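Local atomic coordinates of putative rubredoxin reductase (Rhodopseudomonas palustris, PDB entry 3FG2), a protein that uses FAD to pass electrons from NADH to a ferredoxin, probably the one that serves the cytochrome P450 CYP199A2. Residues 336-342 / 354-359. Sequence-based numbering, arbitrary orientation.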
loop_
_atom_site.group_PDB
_atom_site.type_symbol
_atom_site.label_atom_id
_atom_site.label_comp_id
_atom_site.label_asym_id
_atom_site.label_seq_id
_atom_site.Cartn_x
_atom_site.Cartn_y
_atom_site.Cartn_z
ATOM N N ALA A 336 16.630 -0.679 -0.144
ATOM C CA ALA A 336 17.223 -0.005 -1.298
ATOM C C ALA A 336 18.732 0.193 -1.093
ATOM O O ALA A 336 19.180 0.563 -0.006
ATOM C CB ALA A 336 16.539 1.351 -1.528
ATOM N N GLY A 337 19.506 -0.071 -2.140
ATOM C CA GLY A 337 20.943 0.100 -2.058
ATOM C C GLY A 337 21.669 -1.070 -1.424
ATOM O O GLY A 337 22.826 -0.936 -1.015
ATOM N N PHE A 338 20.998 -2.218 -1.344
ATOM C CA PHE A 338 21.594 -3.421 -0.759
ATOM C C PHE A 338 22.830 -3.838 -1.553
ATOM O O PHE A 338 22.814 -3.812 -2.791
ATOM C CB PHE A 338 20.579 -4.569 -0.774
ATOM C CG PHE A 338 20.223 -5.051 -2.159
ATOM C CD1 PHE A 338 20.930 -6.096 -2.751
ATOM C CD2 PHE A 338 19.190 -4.448 -2.874
ATOM C CE1 PHE A 338 20.617 -6.534 -4.038
ATOM C CE2 PHE A 338 18.865 -4.876 -4.167
ATOM C CZ PHE A 338 19.579 -5.921 -4.750
ATOM N N ASP A 339 23.897 -4.217 -0.846
ATOM C CA ASP A 339 25.120 -4.657 -1.513
ATOM C C ASP A 339 25.560 -6.045 -1.037
ATOM O O ASP A 339 26.586 -6.569 -1.473
ATOM C CB ASP A 339 26.259 -3.640 -1.324
ATOM C CG ASP A 339 26.585 -3.374 0.131
ATOM O OD1 ASP A 339 26.334 -4.258 0.983
ATOM O OD2 ASP A 339 27.119 -2.282 0.424
ATOM N N GLN A 340 24.775 -6.641 -0.149
ATOM C CA GLN A 340 25.079 -7.972 0.358
ATOM C C GLN A 340 23.831 -8.608 0.952
ATOM O O GLN A 340 23.155 -8.002 1.786
ATOM C CB GLN A 340 26.177 -7.897 1.416
ATOM C CG GLN A 340 26.417 -9.198 2.169
ATOM C CD GLN A 340 27.572 -9.093 3.152
ATOM O OE1 GLN A 340 27.725 -8.082 3.853
ATOM N NE2 GLN A 340 28.386 -10.141 3.219
ATOM N N VAL A 341 23.527 -9.828 0.511
ATOM C CA VAL A 341 22.356 -10.549 1.006
ATOM C C VAL A 341 22.730 -11.933 1.521
ATOM O O VAL A 341 23.388 -12.704 0.833
ATOM C CB VAL A 341 21.281 -10.701 -0.097
ATOM C CG1 VAL A 341 20.075 -11.491 0.438
ATOM C CG2 VAL A 341 20.842 -9.331 -0.573
ATOM N N VAL A 342 22.300 -12.235 2.740
ATOM C CA VAL A 342 22.575 -13.525 3.366
ATOM C C VAL A 342 21.265 -14.273 3.578
ATOM O O VAL A 342 20.276 -13.694 4.019
ATOM C CB VAL A 342 23.251 -13.350 4.747
ATOM C CG1 VAL A 342 23.365 -14.692 5.438
ATOM C CG2 VAL A 342 24.624 -12.714 4.587
ATOM N N ALA A 354 15.960 -13.293 3.974
ATOM C CA ALA A 354 17.067 -12.692 3.264
ATOM C C ALA A 354 17.501 -11.505 4.116
ATOM O O ALA A 354 16.768 -10.515 4.242
ATOM C CB ALA A 354 16.625 -12.227 1.888
ATOM N N PHE A 355 18.674 -11.618 4.736
ATOM C CA PHE A 355 19.187 -10.529 5.549
ATOM C C PHE A 355 19.934 -9.613 4.598
ATOM O O PHE A 355 20.961 -9.978 4.031
ATOM C CB PHE A 355 20.113 -11.060 6.653
ATOM C CG PHE A 355 19.380 -11.637 7.829
ATOM C CD1 PHE A 355 18.433 -12.643 7.651
ATOM C CD2 PHE A 355 19.634 -11.175 9.115
ATOM C CE1 PHE A 355 17.750 -13.179 8.735
ATOM C CE2 PHE A 355 18.955 -11.705 10.212
ATOM C CZ PHE A 355 18.010 -12.711 10.019
ATOM N N CYS A 356 19.401 -8.415 4.410
ATOM C CA CYS A 356 20.006 -7.472 3.491
ATOM C C CYS A 356 20.900 -6.479 4.198
ATOM O O CYS A 356 20.504 -5.864 5.197
ATOM C CB CYS A 356 18.909 -6.735 2.735
ATOM S SG CYS A 356 17.667 -7.854 2.093
ATOM N N TYR A 357 22.104 -6.320 3.657
ATOM C CA TYR A 357 23.088 -5.399 4.204
ATOM C C TYR A 357 23.542 -4.341 3.209
ATOM O O TYR A 357 23.404 -4.498 1.989
ATOM C CB TYR A 357 24.333 -6.153 4.656
ATOM C CG TYR A 357 24.111 -7.130 5.773
ATOM C CD1 TYR A 357 23.438 -8.330 5.553
ATOM C CD2 TYR A 357 24.591 -6.864 7.055
ATOM C CE1 TYR A 357 23.249 -9.244 6.577
ATOM C CE2 TYR A 357 24.406 -7.772 8.090
ATOM C CZ TYR A 357 23.737 -8.961 7.845
ATOM O OH TYR A 357 23.571 -9.868 8.864
ATOM N N LYS A 358 24.099 -3.267 3.755
ATOM C CA LYS A 358 24.656 -2.176 2.966
ATOM C C LYS A 358 25.818 -1.634 3.791
ATOM O O LYS A 358 25.629 -1.186 4.921
ATOM C CB LYS A 358 23.626 -1.077 2.724
ATOM C CG LYS A 358 24.178 0.057 1.873
ATOM C CD LYS A 358 23.111 1.079 1.505
ATOM C CE LYS A 358 22.599 1.816 2.719
ATOM N NZ LYS A 358 21.605 2.862 2.339
ATOM N N ALA A 359 27.023 -1.706 3.238
ATOM C CA ALA A 359 28.214 -1.232 3.935
ATOM C C ALA A 359 28.406 -1.934 5.280
ATOM O O ALA A 359 28.774 -1.298 6.263
ATOM C CB ALA A 359 28.136 0.277 4.143
#
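Val342 and Phe355 exchange both of their backbone hydrogen bonds, Val342 N to Phe355 O at 2.9 Å and Phe355 N to Val342 O at 2.7 Å, in an antiparallel hairpin whose segments 340-342 and 354-358 run at 157°. Tyr357 N continues the pattern to Gln340 O. Tyr357 O then receives two amides, Asp339 N at 2.9 Å, straight and in the carbonyl plane, and Gln340 N by a weak, bent bond, forming a classic beta bulge. From within the bulge, the Asp339 carboxylate reaches across: with chi1 at 58°, CG tucks in amid main-chain N and C, and OD2 takes the Ala359 amide through its syn lone pair at 2.9 Å. Apolar contacts lie on both faces. On one, Val341 CG1 meets Ala354 CB at 3.8 Å, while CG2 lies 4.4 Å from Cys356 SG; on the other, Val342 CG2 approaches Tyr357 CE1 obliquely at 4.2 Å. Gln340 O sits at the Tyr357 ring edge, and the extended Gln340 chain brings OE1 to 4.0 Å from Tyr357 CB, amide and ring planes 61° apart; Tyr357 OH donates a hydrogen bond to Val387 O. Helix 389-393 packs on this face, helix 184-196 on the first. In the reductase C-terminal domain, 340-344 is the sheet's edge strand within this chain and 351-358 joins it to 361-368; main-chain bonds fix the register, and a carboxylate replaces a carbonyl where pairing ends.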